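Local coordinates for flavin-dependent monooxygenase, oxygenase subunit HsaA (Rhodococcus sp., PDB 2RFQ), which catalyses the FMNH2-dependent ortho-hydroxylation of the steroid catabolite 3-HSA to the catechol 3,4-DHSA during bacterial cholesterol breakdown, as the oxygenase of a two-component monooxygenase, at residues L33-D38 / G144-S149; F49-Q54 / D111-I116; S70-I75 / S242-G247. All coordinates share one frame; numbering follows the deposited sequence.

Contact 1: L33-D38 / G144-S149; sequences LRRIPD and GCDHAS
His-147 meets the backbone of Ile-36 through one direct hydrogen bond: NE2 donates to the carbonyl O of Ile-36 over 2.7 Å. The bond is short but bent, 138° at the hydrogen; the oxygen lies at the edge of the imidazole, while the donor sits 32° out of the carbonyl plane. CG of His-147 stands anti to its own carbonyl carbon (chi1 -68°), which carries the ring across to residues 33-38. Around the same ring edge, OD1 of Asp-38 comes to 3.3 Å from CE1 of His-147, its carboxylate almost perpendicular to the imidazole. Ile-36 adds a slight van der Waals contact, its CB 3.8 Å from NE2 of His-147, while the rest of the isoleucine turns away to pack on Val-85 and Thr-82 of helix 80-96. Charged groups gather at the outer side, where Asp-146 is modelled in two conformers. In the one described, a water donates to both OD1 of Asp-38 and OD2 of Asp-146, each at 2.8 Å, bridging two carboxylates. Arg-35 lies near, its CD 3.6 Å from OD2 of Asp-146, yet no N-H is aimed at that oxygen; the stronger partner of this conformer is Arg-173, from the pocket of a bound pyridinium propanesulfonate. Replacing His-147 by a leucine would probably leave the Ile-36 carbonyl without its side-chain donor and weaken the hold on the loop before helix 38-47. Donation from NE2 is compatible with a neutral or a protonated imidazole, and the nearby Asp-38 carboxylate would be expected to stabilise positive charge on the ring.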
ATOM      1  N   LEU A  33     -34.261   8.597   7.376  1.00  9.82           N
ATOM      2  CA  LEU A  33     -34.812   9.769   8.071  1.00 10.39           C
ATOM      3  C   LEU A  33     -33.754  10.835   8.372  1.00 10.10           C
ATOM      4  O   LEU A  33     -34.082  11.925   8.830  1.00 11.05           O
ATOM      5  CB  LEU A  33     -35.481   9.333   9.368  1.00  9.86           C
ATOM      6  CG  LEU A  33     -36.626   8.362   9.185  1.00 11.31           C
ATOM      7  CD1 LEU A  33     -37.063   7.833  10.554  1.00 13.63           C
ATOM      8  CD2 LEU A  33     -37.759   9.129   8.500  1.00 13.25           C
ATOM      9  N   ARG A  34     -32.473  10.500   8.144  1.00  9.76           N
ATOM     10  CA  ARG A  34     -31.355  11.456   8.381  1.00 10.71           C
ATOM     11  C   ARG A  34     -31.281  11.949   9.843  1.00 10.61           C
ATOM     12  O   ARG A  34     -30.856  13.077  10.124  1.00 10.81           O
ATOM     13  CB  ARG A  34     -31.430  12.643   7.403  1.00 11.16           C
ATOM     14  CG  ARG A  34     -31.405  12.225   5.907  1.00 12.21           C
ATOM     15  CD  ARG A  34     -31.477  13.491   4.984  1.00 13.43           C
ATOM     16  NE  ARG A  34     -32.686  14.289   5.236  1.00 12.79           N
ATOM     17  CZ  ARG A  34     -32.716  15.489   5.830  1.00 15.22           C
ATOM     18  NH1 ARG A  34     -31.598  16.113   6.206  1.00 15.23           N
ATOM     19  NH2 ARG A  34     -33.892  16.096   6.040  1.00 18.01           N
ATOM     20  N   ARG A  35     -31.648  11.073  10.772  1.00 10.68           N
ATOM     21  CA  ARG A  35     -31.726  11.463  12.166  1.00 11.75           C
ATOM     22  C   ARG A  35     -31.750  10.192  12.990  1.00 10.31           C
ATOM     23  O   ARG A  35     -32.336   9.185  12.587  1.00 10.52           O
ATOM     24  CB  ARG A  35     -33.020  12.287  12.390  1.00 11.78           C
ATOM     25  CG  ARG A  35     -32.986  13.245  13.576  1.00 14.62           C
ATOM     26  CD  ARG A  35     -34.285  14.080  13.655  1.00 13.63           C
ATOM     27  NE  ARG A  35     -35.440  13.186  13.640  1.00 15.61           N
ATOM     28  CZ  ARG A  35     -36.309  13.069  12.637  1.00 18.11           C
ATOM     29  NH1 ARG A  35     -36.226  13.863  11.560  1.00 19.05           N
ATOM     30  NH2 ARG A  35     -37.286  12.163  12.711  1.00 16.68           N
ATOM     31  N   ILE A  36     -31.099  10.225  14.157  1.00 10.11           N
ATOM     32  CA  ILE A  36     -31.221   9.090  15.056  1.00  9.42           C
ATOM     33  C   ILE A  36     -32.656   9.067  15.598  1.00  9.60           C
ATOM     34  O   ILE A  36     -33.168  10.095  16.023  1.00 10.39           O
ATOM     35  CB  ILE A  36     -30.236   9.195  16.239  1.00  9.29           C
ATOM     36  CG1 ILE A  36     -28.803   9.476  15.742  1.00  8.42           C
ATOM     37  CG2 ILE A  36     -30.319   7.916  17.115  1.00 10.93           C
ATOM     38  CD1 ILE A  36     -28.242   8.439  14.720  1.00  8.98           C
ATOM     39  N   PRO A  37     -33.319   7.910  15.559  1.00  9.97           N
ATOM     40  CA  PRO A  37     -34.670   7.822  16.125  1.00  9.93           C
ATOM     41  C   PRO A  37     -34.720   8.227  17.607  1.00  8.88           C
ATOM     42  O   PRO A  37     -33.797   7.933  18.405  1.00  8.38           O
ATOM     43  CB  PRO A  37     -35.031   6.354  15.929  1.00 10.10           C
ATOM     44  CG  PRO A  37     -34.311   5.989  14.668  1.00 12.03           C
ATOM     45  CD  PRO A  37     -32.933   6.649  14.896  1.00 11.56           C
ATOM     46  N   ASP A  38     -35.789   8.927  17.962  1.00  9.02           N
ATOM     47  CA  ASP A  38     -36.002   9.358  19.349  1.00  8.96           C
ATOM     48  C   ASP A  38     -35.942   8.145  20.267  1.00  8.80           C
ATOM     49  O   ASP A  38     -35.353   8.217  21.355  1.00  8.95           O
ATOM     50  CB  ASP A  38     -37.363  10.029  19.528  1.00  9.54           C
ATOM     51  CG  ASP A  38     -37.519  11.307  18.713  1.00 10.85           C
ATOM     52  OD1 ASP A  38     -36.515  11.887  18.256  1.00 11.19           O
ATOM     53  OD2 ASP A  38     -38.690  11.749  18.584  1.00 13.12           O
ATOM     54  N   GLY A 144     -26.285  15.012  15.922  1.00  9.84           N
ATOM     55  CA  GLY A 144     -27.326  14.757  16.926  1.00 10.74           C
ATOM     56  C   GLY A 144     -27.906  16.008  17.588  1.00  9.85           C
ATOM     57  O   GLY A 144     -28.520  15.909  18.646  1.00 10.64           O
ATOM     58  N   CYS A 145     -27.767  17.173  16.948  1.00  9.42           N
ATOM     59  CA  CYS A 145     -28.214  18.418  17.581  1.00  9.65           C
ATOM     60  C   CYS A 145     -29.719  18.433  17.947  1.00  9.88           C
ATOM     61  O   CYS A 145     -30.104  19.086  18.912  1.00  9.31           O
ATOM     62  CB  CYS A 145     -27.822  19.645  16.745  1.00  9.82           C
ATOM     63  SG  CYS A 145     -28.446  19.632  15.056  1.00 11.08           S
ATOM     64  N   ASP A 146     -30.558  17.713  17.201  0.50  9.44           N
ATOM     65  CA  ASP A 146     -31.990  17.679  17.534  0.50  9.41           C
ATOM     66  C   ASP A 146     -32.244  17.025  18.895  0.50  9.24           C
ATOM     67  O   ASP A 146     -33.272  17.272  19.543  0.50 10.13           O
ATOM     68  CB  ASP A 146     -32.789  16.949  16.455  0.50  9.42           C
ATOM     69  CG  ASP A 146     -34.291  17.128  16.619  0.50  8.09           C
ATOM     70  OD1 ASP A 146     -34.758  18.274  16.795  0.50  7.35           O
ATOM     71  OD2 ASP A 146     -34.999  16.112  16.575  0.50  7.42           O
ATOM     72  N   HIS A 147     -31.290  16.203  19.326  1.00  9.30           N
ATOM     73  CA  HIS A 147     -31.443  15.417  20.549  1.00  9.64           C
ATOM     74  C   HIS A 147     -30.860  16.092  21.765  1.00 10.48           C
ATOM     75  O   HIS A 147     -30.686  15.449  22.799  1.00 10.18           O
ATOM     76  CB  HIS A 147     -30.811  14.041  20.354  1.00 10.22           C
ATOM     77  CG  HIS A 147     -31.555  13.206  19.367  1.00  9.48           C
ATOM     78  ND1 HIS A 147     -32.846  12.778  19.595  1.00  9.08           N
ATOM     79  CD2 HIS A 147     -31.208  12.742  18.140  1.00 10.91           C
ATOM     80  CE1 HIS A 147     -33.261  12.074  18.552  1.00  9.99           C
ATOM     81  NE2 HIS A 147     -32.283  12.035  17.659  1.00 10.10           N
ATOM     82  N   ALA A 148     -30.558  17.382  21.639  1.00 10.08           N
ATOM     83  CA  ALA A 148     -29.921  18.128  22.728  1.00  9.60           C
ATOM     84  C   ALA A 148     -30.692  19.407  22.969  1.00  9.77           C
ATOM     85  O   ALA A 148     -31.396  19.880  22.075  1.00  9.13           O
ATOM     86  CB  ALA A 148     -28.451  18.457  22.357  1.00 10.50           C
ATOM     87  N   SER A 149     -30.550  19.971  24.165  1.00  8.67           N
ATOM     88  CA  SER A 149     -31.248  21.219  24.510  1.00  9.84           C
ATOM     89  C   SER A 149     -30.263  22.341  24.838  1.00  8.66           C
ATOM     90  O   SER A 149     -30.673  23.441  25.237  1.00  8.50           O
ATOM     91  CB  SER A 149     -32.266  21.004  25.643  1.00 10.04           C
ATOM     92  OG  SER A 149     -31.616  20.534  26.786  1.00 12.76           O
TER
HETATM   93  O   HOH W   1     -36.216  14.628  18.639  1.00 25.24           O

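Contact 2: F49-Q54 / D111-I116; sequences FFRLLQ and DTDVRI
Phe-50 and Asp-113 bring the backbones closest, their CA atoms 7.8 Å apart, where the type I turn Arg-51 to Gln-54 faces another from Asp-111 to Val-114. Thr-112 is gripped at two levels. NH2 of Arg-51 donates to OG1 of Thr-112 over 2.8 Å, in the guanidinium plane and nearly straight at 165°, with a weak second bond from NH1; NE2 of Gln-54 donates to the carbonyl O of Thr-112 at 2.9 Å, on a lone pair. An extended glutamine chain, CG anti to the backbone N (chi1 -176°), spans the gap. Asp-113 adds a salt bridge, OD1 to NH2 of Arg-51 at 3.2 Å, from well outside the guanidinium plane; two waters, one of them weakly bound to the arginine, also link these side chains. On the buried side, CD of Arg-115 sits over the centre of the Phe-50 ring in a CH-pi contact, 4.2 Å from the centroid, and CD2 of Phe-49 lies over the opposite face, toward its rim. The guanidinium of Arg-115 continues to the carbonyl O of His-147 and to Gln-45. An Asx turn, Asp-111 OD1 accepting from the N of Asp-113, shapes this loop, which leads from the helical N-terminal part into strand 116-119 of the acyl-CoA dehydrogenase-like fold.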
ATOM      1  N   PHE A  49     -25.660   5.007  29.365  1.00  7.93           N
ATOM      2  CA  PHE A  49     -24.548   5.381  28.503  1.00  7.61           C
ATOM      3  C   PHE A  49     -24.135   6.853  28.608  1.00  7.44           C
ATOM      4  O   PHE A  49     -22.951   7.154  28.726  1.00  8.96           O
ATOM      5  CB  PHE A  49     -24.847   5.069  27.021  1.00  7.40           C
ATOM      6  CG  PHE A  49     -23.806   5.677  26.102  1.00  6.96           C
ATOM      7  CD1 PHE A  49     -22.534   5.085  25.998  1.00  8.48           C
ATOM      8  CD2 PHE A  49     -24.064   6.866  25.419  1.00  8.05           C
ATOM      9  CE1 PHE A  49     -21.527   5.675  25.220  1.00  7.28           C
ATOM     10  CE2 PHE A  49     -23.074   7.459  24.609  1.00  8.54           C
ATOM     11  CZ  PHE A  49     -21.788   6.855  24.522  1.00  7.46           C
ATOM     12  N   PHE A  50     -25.100   7.765  28.515  1.00  8.27           N
ATOM     13  CA  PHE A  50     -24.746   9.195  28.504  1.00  8.65           C
ATOM     14  C   PHE A  50     -24.161   9.640  29.850  1.00  8.71           C
ATOM     15  O   PHE A  50     -23.412  10.614  29.902  1.00  8.68           O
ATOM     16  CB  PHE A  50     -25.919  10.071  28.068  1.00  8.61           C
ATOM     17  CG  PHE A  50     -26.324   9.836  26.632  1.00  8.28           C
ATOM     18  CD1 PHE A  50     -25.457  10.174  25.599  1.00  9.02           C
ATOM     19  CD2 PHE A  50     -27.544   9.237  26.334  1.00  8.79           C
ATOM     20  CE1 PHE A  50     -25.796   9.912  24.258  1.00 11.94           C
ATOM     21  CE2 PHE A  50     -27.904   8.971  24.985  1.00  8.84           C
ATOM     22  CZ  PHE A  50     -27.029   9.320  23.965  1.00  9.70           C
ATOM     23  N   ARG A  51     -24.467   8.889  30.906  1.00  9.41           N
ATOM     24  CA  ARG A  51     -23.920   9.198  32.235  1.00  8.80           C
ATOM     25  C   ARG A  51     -22.470   8.747  32.420  1.00  9.04           C
ATOM     26  O   ARG A  51     -21.850   9.090  33.424  1.00  8.03           O
ATOM     27  CB  ARG A  51     -24.782   8.549  33.334  1.00  9.34           C
ATOM     28  CG  ARG A  51     -26.207   9.028  33.323  1.00 10.57           C
ATOM     29  CD  ARG A  51     -26.889   8.550  34.602  1.00 12.50           C
ATOM     30  NE  ARG A  51     -28.187   9.185  34.810  1.00 16.27           N
ATOM     31  CZ  ARG A  51     -28.380  10.417  35.294  1.00 18.84           C
ATOM     32  NH1 ARG A  51     -27.349  11.215  35.614  1.00 18.61           N
ATOM     33  NH2 ARG A  51     -29.625  10.855  35.458  1.00 19.01           N
ATOM     34  N   LEU A  52     -21.925   7.992  31.465  1.00  8.83           N
ATOM     35  CA  LEU A  52     -20.598   7.405  31.657  1.00  8.49           C
ATOM     36  C   LEU A  52     -19.505   8.413  32.043  1.00  8.56           C
ATOM     37  O   LEU A  52     -18.781   8.164  33.004  1.00  8.60           O
ATOM     38  CB  LEU A  52     -20.159   6.581  30.450  1.00  8.96           C
ATOM     39  CG  LEU A  52     -20.781   5.187  30.380  1.00  8.04           C
ATOM     40  CD1 LEU A  52     -20.400   4.526  29.042  1.00  8.37           C
ATOM     41  CD2 LEU A  52     -20.347   4.310  31.544  1.00  9.01           C
ATOM     42  N   LEU A  53     -19.384   9.520  31.303  1.00  7.58           N
ATOM     43  CA  LEU A  53     -18.368  10.537  31.646  1.00  8.43           C
ATOM     44  C   LEU A  53     -18.949  11.737  32.421  1.00  8.51           C
ATOM     45  O   LEU A  53     -18.265  12.759  32.607  1.00  8.78           O
ATOM     46  CB  LEU A  53     -17.606  11.015  30.405  1.00  9.06           C
ATOM     47  CG  LEU A  53     -16.826   9.910  29.672  1.00  8.58           C
ATOM     48  CD1 LEU A  53     -16.133  10.517  28.473  1.00 11.98           C
ATOM     49  CD2 LEU A  53     -15.789   9.227  30.564  1.00 11.00           C
ATOM     50  N   GLN A  54     -20.215  11.620  32.825  1.00  8.61           N
ATOM     51  CA  GLN A  54     -20.862  12.663  33.630  1.00  8.68           C
ATOM     52  C   GLN A  54     -20.381  12.595  35.093  1.00  8.56           C
ATOM     53  O   GLN A  54     -20.117  11.505  35.593  1.00  8.82           O
ATOM     54  CB  GLN A  54     -22.377  12.494  33.550  1.00  9.17           C
ATOM     55  CG  GLN A  54     -23.170  13.563  34.273  1.00 10.60           C
ATOM     56  CD  GLN A  54     -24.664  13.344  34.120  1.00 13.12           C
ATOM     57  OE1 GLN A  54     -25.134  12.210  34.192  1.00 15.02           O
ATOM     58  NE2 GLN A  54     -25.418  14.423  33.925  1.00 12.12           N
ATOM     59  N   ASP A 111     -32.652  18.403  35.747  1.00 11.98           N
ATOM     60  CA  ASP A 111     -32.762  17.192  34.942  1.00 12.35           C
ATOM     61  C   ASP A 111     -31.353  16.781  34.527  1.00 11.32           C
ATOM     62  O   ASP A 111     -30.748  17.380  33.632  1.00 11.45           O
ATOM     63  CB  ASP A 111     -33.659  17.471  33.715  1.00 12.84           C
ATOM     64  CG  ASP A 111     -33.847  16.257  32.804  1.00 14.80           C
ATOM     65  OD1 ASP A 111     -33.164  15.223  32.988  1.00 13.97           O
ATOM     66  OD2 ASP A 111     -34.695  16.360  31.885  1.00 15.04           O
ATOM     67  N   THR A 112     -30.832  15.749  35.185  1.00 10.41           N
ATOM     68  CA  THR A 112     -29.455  15.310  34.910  1.00 10.64           C
ATOM     69  C   THR A 112     -29.331  14.463  33.656  1.00 10.43           C
ATOM     70  O   THR A 112     -28.226  14.024  33.320  1.00 10.67           O
ATOM     71  CB  THR A 112     -28.815  14.573  36.106  1.00 10.77           C
ATOM     72  OG1 THR A 112     -29.606  13.424  36.445  1.00 12.40           O
ATOM     73  CG2 THR A 112     -28.781  15.509  37.314  1.00 11.97           C
ATOM     74  N   ASP A 113     -30.437  14.243  32.952  1.00 10.07           N
ATOM     75  CA  ASP A 113     -30.393  13.551  31.644  1.00  9.80           C
ATOM     76  C   ASP A 113     -30.329  14.506  30.450  1.00  9.91           C
ATOM     77  O   ASP A 113     -30.338  14.072  29.311  1.00  8.57           O
ATOM     78  CB  ASP A 113     -31.601  12.615  31.483  1.00 10.11           C
ATOM     79  CG  ASP A 113     -31.553  11.442  32.431  1.00 11.84           C
ATOM     80  OD1 ASP A 113     -30.573  10.665  32.385  1.00 12.78           O
ATOM     81  OD2 ASP A 113     -32.495  11.309  33.236  1.00 14.97           O
ATOM     82  N   VAL A 114     -30.292  15.810  30.700  1.00  9.74           N
ATOM     83  CA  VAL A 114     -30.211  16.763  29.587  1.00  9.60           C
ATOM     84  C   VAL A 114     -28.928  16.520  28.760  1.00  9.68           C
ATOM     85  O   VAL A 114     -27.877  16.213  29.321  1.00  8.76           O
ATOM     86  CB  VAL A 114     -30.292  18.208  30.120  1.00  9.62           C
ATOM     87  CG1 VAL A 114     -29.834  19.226  29.068  1.00 10.11           C
ATOM     88  CG2 VAL A 114     -31.730  18.494  30.594  1.00 10.35           C
ATOM     89  N   ARG A 115     -29.044  16.663  27.437  1.00  8.46           N
ATOM     90  CA  ARG A 115     -27.942  16.451  26.495  1.00  9.40           C
ATOM     91  C   ARG A 115     -27.521  17.767  25.837  1.00  9.04           C
ATOM     92  O   ARG A 115     -28.304  18.733  25.744  1.00  8.52           O
ATOM     93  CB  ARG A 115     -28.348  15.454  25.412  1.00  9.51           C
ATOM     94  CG  ARG A 115     -28.457  14.022  25.923  1.00 10.81           C
ATOM     95  CD  ARG A 115     -28.835  13.079  24.794  1.00 10.64           C
ATOM     96  NE  ARG A 115     -30.258  13.097  24.462  1.00 10.22           N
ATOM     97  CZ  ARG A 115     -31.185  12.377  25.107  1.00 12.96           C
ATOM     98  NH1 ARG A 115     -30.855  11.616  26.165  1.00 10.92           N
ATOM     99  NH2 ARG A 115     -32.458  12.447  24.721  1.00 12.20           N
ATOM    100  N   ILE A 116     -26.285  17.761  25.368  1.00  8.93           N
ATOM    101  CA  ILE A 116     -25.646  18.947  24.787  1.00  9.51           C
ATOM    102  C   ILE A 116     -25.069  18.498  23.450  1.00 10.42           C
ATOM    103  O   ILE A 116     -24.505  17.401  23.375  1.00 10.97           O
ATOM    104  CB  ILE A 116     -24.461  19.392  25.719  1.00 10.52           C
ATOM    105  CG1 ILE A 116     -24.966  19.763  27.120  1.00  9.66           C
ATOM    106  CG2 ILE A 116     -23.694  20.582  25.160  1.00  9.63           C
ATOM    107  CD1 ILE A 116     -24.702  18.676  28.138  1.00 13.98           C
TER
HETATM  108  O   HOH W   2     -30.716   8.323  33.634  1.00 18.37           O
HETATM  109  O   HOH W   3     -32.459  10.536  35.763  1.00 44.46           O

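Contact 3: S70-I75 / S242-G247; sequences SAVRKI and SAPIVG
Ala-243 starts the contact from helix 233-266, its CB 3.9 Å from CG1 of Val-72 on helix 65-76. The two helix segments run in broadly the same direction, crossing at -43°, and their axes approach to 7.4 Å, a tight spacing that small residues make possible. Next comes Pro-244, which meets the same methyl: CG1 of Val-72 lies 3.8 Å from the ring carbon CD, and 3.7 Å from the proline N. That methyl is placed anti to the backbone N of Val-72 (chi1 170°), pointing it into the angle between Ala-243 and Pro-244. The proline has no N-H to give to the preceding turn, so helix 233-266 is kinked here; its ring also touches Trp-84 of helix 80-96, an FMN-binding residue by similarity. Val-246 only borders the contact, its side chain leaning on Trp-294 of helix 277-309. Gly-247 closes it with the nearest backbone approach, CA to CA of Arg-73 at 4.0 Å. Its CA also makes a CH...O contact with the carbonyl O of Arg-73 at 3.4 Å, and a side chain at this position would run into that oxygen. CG of Arg-73 lies over the glycine, 3.7 Å from its CA, and in the conformer described, one of two, the guanidinium beyond takes up cation-pi contacts with Tyr-250 and Trp-294. The contact therefore depends on shape rather than polar bonding: aliphatic groups and bare backbone meet in the buried core, while the guanidinium of Arg-73 lies beyond it, near aromatic rings in that conformer.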
ATOM      1  N   SER A  70     -15.121   1.988  24.875  1.00  6.66           N
ATOM      2  CA  SER A  70     -15.558   0.599  24.642  1.00  7.72           C
ATOM      3  C   SER A  70     -17.057   0.576  24.354  1.00  7.84           C
ATOM      4  O   SER A  70     -17.512  -0.160  23.469  1.00  8.92           O
ATOM      5  CB  SER A  70     -15.221  -0.261  25.861  1.00  8.35           C
ATOM      6  OG  SER A  70     -13.804  -0.341  25.977  1.00  9.89           O
ATOM      7  N   ALA A  71     -17.808   1.407  25.074  1.00  7.26           N
ATOM      8  CA  ALA A  71     -19.269   1.520  24.863  1.00  7.61           C
ATOM      9  C   ALA A  71     -19.561   2.101  23.483  1.00  6.77           C
ATOM     10  O   ALA A  71     -20.421   1.604  22.739  1.00  7.33           O
ATOM     11  CB  ALA A  71     -19.896   2.366  25.958  1.00  8.26           C
ATOM     12  N   VAL A  72     -18.799   3.137  23.129  1.00  6.74           N
ATOM     13  CA  VAL A  72     -18.894   3.742  21.800  1.00  7.09           C
ATOM     14  C   VAL A  72     -18.626   2.732  20.692  1.00  7.17           C
ATOM     15  O   VAL A  72     -19.407   2.630  19.728  1.00  8.19           O
ATOM     16  CB  VAL A  72     -17.939   4.932  21.678  1.00  6.73           C
ATOM     17  CG1 VAL A  72     -17.842   5.409  20.209  1.00  7.76           C
ATOM     18  CG2 VAL A  72     -18.509   6.073  22.524  1.00  8.08           C
ATOM     19  N   ARG A  73     -17.529   2.002  20.848  1.00  7.55           N
ATOM     20  CA  ARG A  73     -17.154   0.965  19.887  0.50  6.97           C
ATOM     21  C   ARG A  73     -18.309  -0.004  19.671  1.00  8.17           C
ATOM     22  O   ARG A  73     -18.655  -0.331  18.525  1.00  8.49           O
ATOM     23  CB  ARG A  73     -15.924   0.199  20.356  0.50  7.51           C
ATOM     24  CG  ARG A  73     -15.439  -0.789  19.329  0.50  4.87           C
ATOM     25  CD  ARG A  73     -14.278  -1.557  19.872  0.50  2.00           C
ATOM     26  NE  ARG A  73     -14.740  -2.609  20.766  0.50  4.77           N
ATOM     27  CZ  ARG A  73     -13.999  -3.663  21.131  0.50  7.88           C
ATOM     28  NH1 ARG A  73     -12.744  -3.822  20.684  0.50  5.61           N
ATOM     29  NH2 ARG A  73     -14.509  -4.568  21.957  0.50 12.55           N
ATOM     30  N   LYS A  74     -18.916  -0.455  20.773  1.00  7.17           N
ATOM     31  CA  LYS A  74     -20.051  -1.387  20.696  1.00  8.39           C
ATOM     32  C   LYS A  74     -21.239  -0.781  19.930  1.00  7.60           C
ATOM     33  O   LYS A  74     -21.776  -1.406  19.015  1.00  8.46           O
ATOM     34  CB  LYS A  74     -20.478  -1.779  22.118  1.00  8.92           C
ATOM     35  CG  LYS A  74     -21.568  -2.801  22.179  1.00 10.48           C
ATOM     36  CD  LYS A  74     -22.032  -3.075  23.622  1.00 11.98           C
ATOM     37  CE  LYS A  74     -20.932  -3.673  24.466  1.00 15.74           C
ATOM     38  NZ  LYS A  74     -20.585  -5.078  24.078  1.00 15.74           N
ATOM     39  N   ILE A  75     -21.665   0.420  20.330  1.00  7.19           N
ATOM     40  CA  ILE A  75     -22.814   1.054  19.650  1.00  7.00           C
ATOM     41  C   ILE A  75     -22.559   1.211  18.157  1.00  7.68           C
ATOM     42  O   ILE A  75     -23.415   0.858  17.317  1.00  7.81           O
ATOM     43  CB  ILE A  75     -23.156   2.417  20.270  1.00  7.38           C
ATOM     44  CG1 ILE A  75     -23.506   2.248  21.756  1.00  6.85           C
ATOM     45  CG2 ILE A  75     -24.312   3.092  19.503  1.00  7.74           C
ATOM     46  CD1 ILE A  75     -23.446   3.595  22.506  1.00  9.28           C
ATOM     47  N   SER A 242     -12.374   8.852  16.522  1.00  7.03           N
ATOM     48  CA  SER A 242     -11.867   7.594  15.953  1.00  6.46           C
ATOM     49  C   SER A 242     -12.617   6.367  16.477  1.00  6.84           C
ATOM     50  O   SER A 242     -12.835   5.410  15.732  1.00  6.52           O
ATOM     51  CB  SER A 242     -10.354   7.415  16.219  1.00  7.11           C
ATOM     52  OG  SER A 242      -9.621   8.437  15.559  1.00  9.23           O
ATOM     53  N   ALA A 243     -12.971   6.373  17.765  1.00  6.41           N
ATOM     54  CA  ALA A 243     -13.604   5.173  18.367  1.00  6.56           C
ATOM     55  C   ALA A 243     -14.834   4.666  17.599  1.00  6.46           C
ATOM     56  O   ALA A 243     -14.944   3.456  17.358  1.00  6.16           O
ATOM     57  CB  ALA A 243     -13.924   5.411  19.855  1.00  6.52           C
ATOM     58  N   PRO A 244     -15.759   5.561  17.193  1.00  6.29           N
ATOM     59  CA  PRO A 244     -16.921   5.058  16.430  1.00  5.98           C
ATOM     60  C   PRO A 244     -16.521   4.498  15.062  1.00  6.43           C
ATOM     61  O   PRO A 244     -17.113   3.549  14.606  1.00  6.71           O
ATOM     62  CB  PRO A 244     -17.859   6.273  16.322  1.00  6.48           C
ATOM     63  CG  PRO A 244     -16.995   7.480  16.598  1.00  7.11           C
ATOM     64  CD  PRO A 244     -15.828   7.022  17.427  1.00  6.52           C
ATOM     65  N   ILE A 245     -15.484   5.060  14.441  1.00  5.94           N
ATOM     66  CA  ILE A 245     -15.046   4.534  13.144  1.00  6.54           C
ATOM     67  C   ILE A 245     -14.445   3.144  13.319  1.00  6.77           C
ATOM     68  O   ILE A 245     -14.732   2.230  12.532  1.00  6.79           O
ATOM     69  CB  ILE A 245     -14.119   5.505  12.432  1.00  6.48           C
ATOM     70  CG1 ILE A 245     -14.867   6.830  12.192  1.00  6.51           C
ATOM     71  CG2 ILE A 245     -13.635   4.903  11.120  1.00  6.94           C
ATOM     72  CD1 ILE A 245     -13.949   7.993  11.680  1.00  8.01           C
ATOM     73  N   VAL A 246     -13.606   2.980  14.350  1.00  6.46           N
ATOM     74  CA  VAL A 246     -13.141   1.640  14.726  1.00  6.92           C
ATOM     75  C   VAL A 246     -14.337   0.677  14.957  1.00  6.43           C
ATOM     76  O   VAL A 246     -14.360  -0.437  14.434  1.00  6.56           O
ATOM     77  CB  VAL A 246     -12.178   1.686  15.934  1.00  7.74           C
ATOM     78  CG1 VAL A 246     -11.796   0.263  16.373  1.00  9.19           C
ATOM     79  CG2 VAL A 246     -10.930   2.493  15.534  1.00  8.03           C
ATOM     80  N   GLY A 247     -15.331   1.115  15.724  1.00  6.00           N
ATOM     81  CA  GLY A 247     -16.541   0.304  15.953  1.00  6.31           C
ATOM     82  C   GLY A 247     -17.256  -0.063  14.648  1.00  6.90           C
ATOM     83  O   GLY A 247     -17.702  -1.206  14.490  1.00  6.52           O
TER

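From the N terminus, the loop at 33-38, between helices 27-33 and 38-47, is the first half of contact 1; its partner at 144-149, between strands 132-142 and 150-159, closes a long loop. Contact 2 is nested inside it, joining the chain after helix 38-47 to the lead-in to strand 116-119. Contact 3 starts between the halves of contact 2 but ends on helix 233-266, so it crosses both. Contacts 1 and 2 meet where Arg-115 bonds to His-147 and Ser-149; contacts 2 and 3 meet where Phe-49 and Leu-52 pack on Ala-71. Together they tie the N-terminal helices to the beta domain and to the C-terminal helical bundle.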